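Putative lipoprotein (Pseudomonas protegens, PDB 4KT3) probably acts as the immunity protein that binds and neutralises a type VI secretion peptidoglycan glycoside hydrolase effector, protecting the producing cell. Local coordinates at residues 57-69 with 77-89. Numbering follows the deposited sequence.
Sequences PPHPGYYDFSLGY and TEYWGLFSVSLNT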
ATOM      1  N   PRO B  57       5.932   5.424  12.118  1.00 14.09           N
ATOM      2  CA  PRO B  57       4.848   4.721  11.419  1.00 14.34           C
ATOM      3  C   PRO B  57       3.813   5.717  10.873  1.00 12.15           C
ATOM      4  O   PRO B  57       3.544   6.729  11.518  1.00 15.65           O
ATOM      5  CB  PRO B  57       4.255   3.820  12.500  1.00 16.91           C
ATOM      6  CG  PRO B  57       5.351   3.682  13.541  1.00 19.50           C
ATOM      7  CD  PRO B  57       6.106   4.967  13.508  1.00 17.86           C
ATOM      8  N   PRO B  58       3.299   5.478   9.654  1.00 11.03           N
ATOM      9  CA  PRO B  58       2.404   6.460   9.019  1.00 12.69           C
ATOM     10  C   PRO B  58       1.077   6.697   9.728  1.00 12.61           C
ATOM     11  O   PRO B  58       0.486   7.769   9.544  1.00 14.05           O
ATOM     12  CB  PRO B  58       2.162   5.863   7.626  1.00 13.90           C
ATOM     13  CG  PRO B  58       3.383   5.020   7.360  1.00 14.20           C
ATOM     14  CD  PRO B  58       3.686   4.409   8.714  1.00 13.05           C
ATOM     15  N   HIS B  59       0.603   5.721  10.502  1.00 10.85           N
ATOM     16  CA  HIS B  59      -0.693   5.833  11.173  1.00 12.52           C
ATOM     17  C   HIS B  59      -0.529   5.621  12.661  1.00 13.44           C
ATOM     18  O   HIS B  59      -0.352   4.496  13.109  1.00 13.93           O
ATOM     19  CB  HIS B  59      -1.688   4.841  10.573  1.00 11.94           C
ATOM     20  CG  HIS B  59      -2.004   5.169   9.153  1.00 10.89           C
ATOM     21  ND1 HIS B  59      -1.357   4.576   8.088  1.00 12.35           N
ATOM     22  CD2 HIS B  59      -2.825   6.106   8.626  1.00 12.47           C
ATOM     23  CE1 HIS B  59      -1.789   5.115   6.963  1.00 12.79           C
ATOM     24  NE2 HIS B  59      -2.674   6.053   7.263  1.00 12.57           N
ATOM     25  N   PRO B  60      -0.525   6.728  13.414  1.00 13.79           N
ATOM     26  CA  PRO B  60      -0.320   6.663  14.864  1.00 14.57           C
ATOM     27  C   PRO B  60      -1.198   5.608  15.530  1.00 13.82           C
ATOM     28  O   PRO B  60      -2.401   5.536  15.260  1.00 14.61           O
ATOM     29  CB  PRO B  60      -0.710   8.065  15.316  1.00 17.75           C
ATOM     30  CG  PRO B  60      -0.307   8.939  14.139  1.00 17.43           C
ATOM     31  CD  PRO B  60      -0.622   8.117  12.923  1.00 14.14           C
ATOM     32  N   GLY B  61      -0.585   4.786  16.378  1.00 14.71           N
ATOM     33  CA  GLY B  61      -1.304   3.713  17.053  1.00 15.59           C
ATOM     34  C   GLY B  61      -1.176   2.364  16.369  1.00 13.14           C
ATOM     35  O   GLY B  61      -1.568   1.340  16.944  1.00 15.64           O
ATOM     36  N   TYR B  62      -0.641   2.370  15.144  1.00 12.45           N
ATOM     37  CA  TYR B  62      -0.540   1.169  14.306  1.00 12.41           C
ATOM     38  C   TYR B  62       0.867   1.027  13.722  1.00 12.66           C
ATOM     39  O   TYR B  62       1.626   2.002  13.632  1.00 13.52           O
ATOM     40  CB  TYR B  62      -1.542   1.245  13.128  1.00 11.40           C
ATOM     41  CG  TYR B  62      -2.971   1.387  13.574  1.00 12.49           C
ATOM     42  CD1 TYR B  62      -3.483   2.628  13.927  1.00 12.47           C
ATOM     43  CD2 TYR B  62      -3.806   0.289  13.652  1.00 11.44           C
ATOM     44  CE1 TYR B  62      -4.783   2.759  14.392  1.00 11.47           C
ATOM     45  CE2 TYR B  62      -5.104   0.404  14.109  1.00 13.10           C
ATOM     46  CZ  TYR B  62      -5.593   1.637  14.465  1.00 11.86           C
ATOM     47  OH  TYR B  62      -6.887   1.760  14.926  1.00 15.99           O
ATOM     48  N   TYR B  63       1.201  -0.191  13.312  1.00 12.72           N
ATOM     49  CA  TYR B  63       2.299  -0.412  12.381  1.00 12.08           C
ATOM     50  C   TYR B  63       1.690  -0.798  11.035  1.00 11.93           C
ATOM     51  O   TYR B  63       0.746  -1.586  10.989  1.00 12.96           O
ATOM     52  CB  TYR B  63       3.199  -1.529  12.879  1.00 13.85           C
ATOM     53  CG  TYR B  63       4.076  -1.121  14.028  1.00 16.23           C
ATOM     54  CD1 TYR B  63       5.066  -0.164  13.860  1.00 18.05           C
ATOM     55  CD2 TYR B  63       3.923  -1.697  15.279  1.00 19.47           C
ATOM     56  CE1 TYR B  63       5.876   0.213  14.909  1.00 20.31           C
ATOM     57  CE2 TYR B  63       4.726  -1.334  16.330  1.00 20.44           C
ATOM     58  CZ  TYR B  63       5.697  -0.374  16.145  1.00 21.28           C
ATOM     59  OH  TYR B  63       6.502  -0.018  17.198  1.00 28.38           O
ATOM     60  N   ASP B  64       2.223  -0.246   9.949  1.00 12.17           N
ATOM     61  CA  ASP B  64       1.709  -0.537   8.610  1.00  9.97           C
ATOM     62  C   ASP B  64       2.581  -1.565   7.882  1.00  9.71           C
ATOM     63  O   ASP B  64       3.810  -1.613   8.070  1.00 12.00           O
ATOM     64  CB  ASP B  64       1.653   0.732   7.756  1.00 11.09           C
ATOM     65  CG  ASP B  64       0.607   1.732   8.217  1.00 12.15           C
ATOM     66  OD1 ASP B  64      -0.084   1.508   9.234  1.00 12.59           O
ATOM     67  OD2 ASP B  64       0.511   2.783   7.546  1.00 12.25           O
ATOM     68  N   PHE B  65       1.943  -2.363   7.024  1.00 11.63           N
ATOM     69  CA  PHE B  65       2.622  -3.417   6.280  1.00 12.97           C
ATOM     70  C   PHE B  65       2.052  -3.505   4.882  1.00 13.92           C
ATOM     71  O   PHE B  65       0.841  -3.377   4.689  1.00 13.44           O
ATOM     72  CB  PHE B  65       2.420  -4.783   6.954  1.00 13.85           C
ATOM     73  CG  PHE B  65       2.941  -4.844   8.343  1.00 12.78           C
ATOM     74  CD1 PHE B  65       4.254  -5.224   8.585  1.00 15.20           C
ATOM     75  CD2 PHE B  65       2.127  -4.505   9.420  1.00 13.82           C
ATOM     76  CE1 PHE B  65       4.746  -5.268   9.871  1.00 13.06           C
ATOM     77  CE2 PHE B  65       2.620  -4.552  10.706  1.00 17.11           C
ATOM     78  CZ  PHE B  65       3.926  -4.942  10.933  1.00 15.07           C
ATOM     79  N   SER B  66       2.920  -3.722   3.903  1.00 12.86           N
ATOM     80  CA  SER B  66       2.450  -3.991   2.553  1.00 11.35           C
ATOM     81  C   SER B  66       2.650  -5.462   2.226  1.00 14.70           C
ATOM     82  O   SER B  66       3.595  -6.094   2.704  1.00 16.62           O
ATOM     83  CB  SER B  66       3.185  -3.122   1.537  1.00 18.29           C
ATOM     84  OG  SER B  66       4.531  -3.510   1.418  1.00 18.38           O
ATOM     85  N   LEU B  67       1.740  -6.002   1.421  1.00 13.51           N
ATOM     86  CA  LEU B  67       1.824  -7.363   0.928  1.00 14.33           C
ATOM     87  C   LEU B  67       1.971  -7.277  -0.582  1.00 13.29           C
ATOM     88  O   LEU B  67       1.149  -6.667  -1.268  1.00 14.85           O
ATOM     89  CB  LEU B  67       0.562  -8.124   1.285  1.00 15.96           C
ATOM     90  CG  LEU B  67       0.436  -9.537   0.712  1.00 19.52           C
ATOM     91  CD1 LEU B  67       1.535 -10.450   1.241  1.00 22.19           C
ATOM     92  CD2 LEU B  67      -0.941 -10.088   1.033  1.00 22.31           C
ATOM     93  N   GLY B  68       3.033  -7.864  -1.104  1.00 18.56           N
ATOM     94  CA  GLY B  68       3.337  -7.696  -2.508  1.00 23.65           C
ATOM     95  C   GLY B  68       3.968  -8.902  -3.155  1.00 17.41           C
ATOM     96  O   GLY B  68       4.257  -9.896  -2.499  1.00 18.07           O
ATOM     97  N   TYR B  69       4.217  -8.764  -4.452  1.00 18.53           N
ATOM     98  CA  TYR B  69       4.592  -9.866  -5.294  1.00 18.78           C
ATOM     99  C   TYR B  69       5.412  -9.368  -6.476  1.00 15.85           C
ATOM    100  O   TYR B  69       4.957  -8.496  -7.213  1.00 16.43           O
ATOM    101  CB  TYR B  69       3.307 -10.526  -5.792  1.00 25.55           C
ATOM    102  CG  TYR B  69       3.515 -11.609  -6.809  1.00 27.05           C
ATOM    103  CD1 TYR B  69       4.351 -12.673  -6.535  1.00 33.22           C
ATOM    104  CD2 TYR B  69       2.859 -11.578  -8.037  1.00 28.08           C
ATOM    105  CE1 TYR B  69       4.547 -13.680  -7.441  1.00 30.53           C
ATOM    106  CE2 TYR B  69       3.048 -12.587  -8.964  1.00 26.63           C
ATOM    107  CZ  TYR B  69       3.902 -13.642  -8.657  1.00 27.59           C
ATOM    108  OH  TYR B  69       4.124 -14.679  -9.543  1.00 34.36           O
ATOM    109  N   THR B  77       6.355  -4.206  -9.378  1.00 12.50           N
ATOM    110  CA  THR B  77       5.815  -4.945  -8.254  1.00 13.02           C
ATOM    111  C   THR B  77       4.294  -4.872  -8.272  1.00 12.76           C
ATOM    112  O   THR B  77       3.707  -3.853  -8.633  1.00 13.92           O
ATOM    113  CB  THR B  77       6.366  -4.415  -6.919  1.00 12.54           C
ATOM    114  OG1 THR B  77       7.793  -4.301  -7.004  1.00 13.74           O
ATOM    115  CG2 THR B  77       5.983  -5.318  -5.753  1.00 15.16           C
ATOM    116  N   GLU B  78       3.663  -5.963  -7.867  1.00 13.24           N
ATOM    117  CA  GLU B  78       2.219  -6.016  -7.743  1.00 14.59           C
ATOM    118  C   GLU B  78       1.875  -6.057  -6.263  1.00 12.74           C
ATOM    119  O   GLU B  78       2.407  -6.891  -5.528  1.00 16.53           O
ATOM    120  CB  GLU B  78       1.678  -7.263  -8.450  1.00 16.49           C
ATOM    121  CG  GLU B  78       0.185  -7.469  -8.337  1.00 17.80           C
ATOM    122  CD  GLU B  78      -0.303  -8.656  -9.171  1.00 19.67           C
ATOM    123  OE1 GLU B  78       0.197  -8.845 -10.298  1.00 18.14           O
ATOM    124  OE2 GLU B  78      -1.168  -9.425  -8.696  1.00 23.54           O
ATOM    125  N   TYR B  79       0.971  -5.188  -5.824  1.00 13.47           N
ATOM    126  CA  TYR B  79       0.620  -5.130  -4.400  1.00 12.73           C
ATOM    127  C   TYR B  79      -0.793  -5.644  -4.144  1.00 10.69           C
ATOM    128  O   TYR B  79      -1.721  -5.374  -4.904  1.00 14.08           O
ATOM    129  CB  TYR B  79       0.813  -3.715  -3.861  1.00 12.22           C
ATOM    130  CG  TYR B  79       2.260  -3.285  -3.935  1.00 12.91           C
ATOM    131  CD1 TYR B  79       3.148  -3.589  -2.912  1.00 12.92           C
ATOM    132  CD2 TYR B  79       2.751  -2.622  -5.058  1.00 12.85           C
ATOM    133  CE1 TYR B  79       4.483  -3.212  -2.994  1.00 12.80           C
ATOM    134  CE2 TYR B  79       4.064  -2.241  -5.142  1.00 13.46           C
ATOM    135  CZ  TYR B  79       4.931  -2.544  -4.116  1.00 13.40           C
ATOM    136  OH  TYR B  79       6.231  -2.154  -4.209  1.00 15.24           O
ATOM    137  N   TRP B  80      -0.930  -6.431  -3.089  1.00 14.04           N
ATOM    138  CA  TRP B  80      -2.177  -7.110  -2.785  1.00 14.42           C
ATOM    139  C   TRP B  80      -2.869  -6.520  -1.559  1.00 16.51           C
ATOM    140  O   TRP B  80      -4.060  -6.739  -1.344  1.00 22.18           O
ATOM    141  CB  TRP B  80      -1.898  -8.595  -2.533  1.00 17.04           C
ATOM    142  CG  TRP B  80      -1.447  -9.355  -3.755  1.00 18.34           C
ATOM    143  CD1 TRP B  80      -1.586  -8.982  -5.061  1.00 19.88           C
ATOM    144  CD2 TRP B  80      -0.795 -10.628  -3.767  1.00 19.86           C
ATOM    145  NE1 TRP B  80      -1.055  -9.953  -5.888  1.00 21.78           N
ATOM    146  CE2 TRP B  80      -0.560 -10.970  -5.116  1.00 23.07           C
ATOM    147  CE3 TRP B  80      -0.378 -11.507  -2.767  1.00 23.51           C
ATOM    148  CZ2 TRP B  80       0.067 -12.159  -5.491  1.00 22.92           C
ATOM    149  CZ3 TRP B  80       0.243 -12.691  -3.141  1.00 25.39           C
ATOM    150  CH2 TRP B  80       0.462 -13.003  -4.490  1.00 26.23           C
ATOM    151  N   GLY B  81      -2.122  -5.797  -0.736  1.00 15.22           N
ATOM    152  CA  GLY B  81      -2.715  -5.188   0.437  1.00 16.52           C
ATOM    153  C   GLY B  81      -1.815  -4.191   1.142  1.00 14.21           C
ATOM    154  O   GLY B  81      -0.588  -4.290   1.089  1.00 13.81           O
ATOM    155  N   LEU B  82      -2.451  -3.241   1.820  1.00 13.10           N
ATOM    156  CA  LEU B  82      -1.789  -2.312   2.721  1.00 12.40           C
ATOM    157  C   LEU B  82      -2.557  -2.421   4.027  1.00 13.05           C
ATOM    158  O   LEU B  82      -3.756  -2.165   4.063  1.00 13.59           O
ATOM    159  CB  LEU B  82      -1.847  -0.875   2.189  1.00 12.22           C
ATOM    160  CG  LEU B  82      -1.285   0.211   3.122  1.00 13.08           C
ATOM    161  CD1 LEU B  82       0.170  -0.047   3.491  1.00 15.49           C
ATOM    162  CD2 LEU B  82      -1.413   1.610   2.491  1.00 12.99           C
ATOM    163  N   PHE B  83      -1.868  -2.815   5.092  1.00 12.25           N
ATOM    164  CA  PHE B  83      -2.508  -3.147   6.359  1.00 12.03           C
ATOM    165  C   PHE B  83      -1.982  -2.284   7.485  1.00 12.63           C
ATOM    166  O   PHE B  83      -0.813  -1.896   7.492  1.00 13.88           O
ATOM    167  CB  PHE B  83      -2.244  -4.618   6.705  1.00 13.81           C
ATOM    168  CG  PHE B  83      -2.702  -5.577   5.645  1.00 14.63           C
ATOM    169  CD1 PHE B  83      -1.835  -5.988   4.640  1.00 16.80           C
ATOM    170  CD2 PHE B  83      -4.003  -6.055   5.642  1.00 16.52           C
ATOM    171  CE1 PHE B  83      -2.267  -6.871   3.648  1.00 16.26           C
ATOM    172  CE2 PHE B  83      -4.437  -6.944   4.655  1.00 17.25           C
ATOM    173  CZ  PHE B  83      -3.568  -7.347   3.663  1.00 17.44           C
ATOM    174  N   SER B  84      -2.852  -2.027   8.460  1.00 11.58           N
ATOM    175  CA  SER B  84      -2.473  -1.372   9.704  1.00 13.14           C
ATOM    176  C   SER B  84      -2.840  -2.302  10.856  1.00 11.32           C
ATOM    177  O   SER B  84      -3.977  -2.778  10.935  1.00 14.15           O
ATOM    178  CB  SER B  84      -3.195  -0.028   9.859  1.00 11.86           C
ATOM    179  OG  SER B  84      -2.800   0.906   8.853  1.00 12.37           O
ATOM    180  N   VAL B  85      -1.870  -2.561  11.731  1.00 12.77           N
ATOM    181  CA  VAL B  85      -2.071  -3.414  12.902  1.00 11.89           C
ATOM    182  C   VAL B  85      -1.895  -2.591  14.178  1.00 12.38           C
ATOM    183  O   VAL B  85      -0.865  -1.944  14.359  1.00 13.05           O
ATOM    184  CB  VAL B  85      -1.038  -4.561  12.930  1.00 12.85           C
ATOM    185  CG1 VAL B  85      -1.245  -5.429  14.152  1.00 13.85           C
ATOM    186  CG2 VAL B  85      -1.112  -5.395  11.638  1.00 12.90           C
ATOM    187  N   SER B  86      -2.890  -2.593  15.054  1.00 13.51           N
ATOM    188  CA  SER B  86      -2.800  -1.800  16.278  1.00 12.78           C
ATOM    189  C   SER B  86      -1.809  -2.378  17.258  1.00 14.17           C
ATOM    190  O   SER B  86      -1.850  -3.561  17.551  1.00 14.97           O
ATOM    191  CB  SER B  86      -4.149  -1.676  16.976  1.00 15.55           C
ATOM    192  OG  SER B  86      -3.960  -1.312  18.348  1.00 15.09           O
ATOM    193  N   LEU B  87      -0.921  -1.528  17.765  1.00 15.37           N
ATOM    194  CA  LEU B  87       0.043  -1.931  18.772  1.00 17.74           C
ATOM    195  C   LEU B  87      -0.631  -2.352  20.066  1.00 14.69           C
ATOM    196  O   LEU B  87      -0.096  -3.170  20.802  1.00 17.77           O
ATOM    197  CB  LEU B  87       0.979  -0.771  19.110  1.00 21.44           C
ATOM    198  CG  LEU B  87       2.136  -0.458  18.190  1.00 28.04           C
ATOM    199  CD1 LEU B  87       1.613   0.060  16.874  1.00 25.11           C
ATOM    200  CD2 LEU B  87       3.036   0.569  18.858  1.00 24.95           C
ATOM    201  N   ASN B  88      -1.782  -1.760  20.362  1.00 15.38           N
ATOM    202  CA  ASN B  88      -2.408  -1.965  21.663  1.00 16.74           C
ATOM    203  C   ASN B  88      -3.495  -3.034  21.699  1.00 16.68           C
ATOM    204  O   ASN B  88      -3.837  -3.519  22.779  1.00 19.24           O
ATOM    205  CB  ASN B  88      -2.965  -0.646  22.203  1.00 21.88           C
ATOM    206  CG  ASN B  88      -1.891   0.221  22.837  1.00 24.30           C
ATOM    207  OD1 ASN B  88      -0.904  -0.283  23.371  1.00 27.18           O
ATOM    208  ND2 ASN B  88      -2.078   1.531  22.775  1.00 32.39           N
ATOM    209  N   THR B  89      -4.056  -3.386  20.543  1.00 18.39           N
ATOM    210  CA  THR B  89      -5.138  -4.379  20.504  1.00 14.77           C
ATOM    211  C   THR B  89      -4.962  -5.467  19.450  1.00 15.15           C
ATOM    212  O   THR B  89      -5.679  -6.469  19.474  1.00 18.85           O
ATOM    213  CB  THR B  89      -6.481  -3.730  20.186  1.00 15.08           C
ATOM    214  OG1 THR B  89      -6.441  -3.249  18.838  1.00 15.85           O
ATOM    215  CG2 THR B  89      -6.791  -2.577  21.133  1.00 17.75           C
TER
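Ser84 and Asp64 meet across the antiparallel beta hairpin of strands 62-69 and 78-86, neighbours within the sheet of the immunity protein. Ser84 OG donates to Asp64 OD1 at 2.8 Å, arriving from above the carboxylate plane. The other oxygen, OD2, takes His59 ND1 at 2.6 Å through its syn lone pair, in the imidazole plane; the carboxylate is thus held at both oxygens. His59 NE2 is hydrogen-bonded to Asn34 OD1 of the effector chain, consistent with Asp64 positioning this interface histidine from the second shell.

On the opposite face, which lies against helix 21-34 at Phe65 and Phe83, Phe65 CE2 touches Val85 CG2 at 3.9 Å, and Leu67 CB lies at the edge of the Phe83 ring, in its plane. Paired backbone bonds link Tyr63 with Val85 and Phe65 with Phe83. A classic beta bulge then sets Trp80 and Gly81 against Leu67: Leu67 O accepts a nearly straight bond from Trp80 N (2.8 Å, 173°) and a weak one from Gly81 N.

At the bulge residue Trp80, Tyr69 CB sits over one face of the indole, 3.6 Å from CZ2; the two ring planes, 26° apart, are offset and barely overlap. Glu78, extended with CG opposite its own N (chi1 177°), meets the indole N-H at the ring edge: Trp80 NE1 donates to Glu78 OE2 at 2.9 Å, on its anti side, and OE1 accepts from Gly150 N of the effector chain.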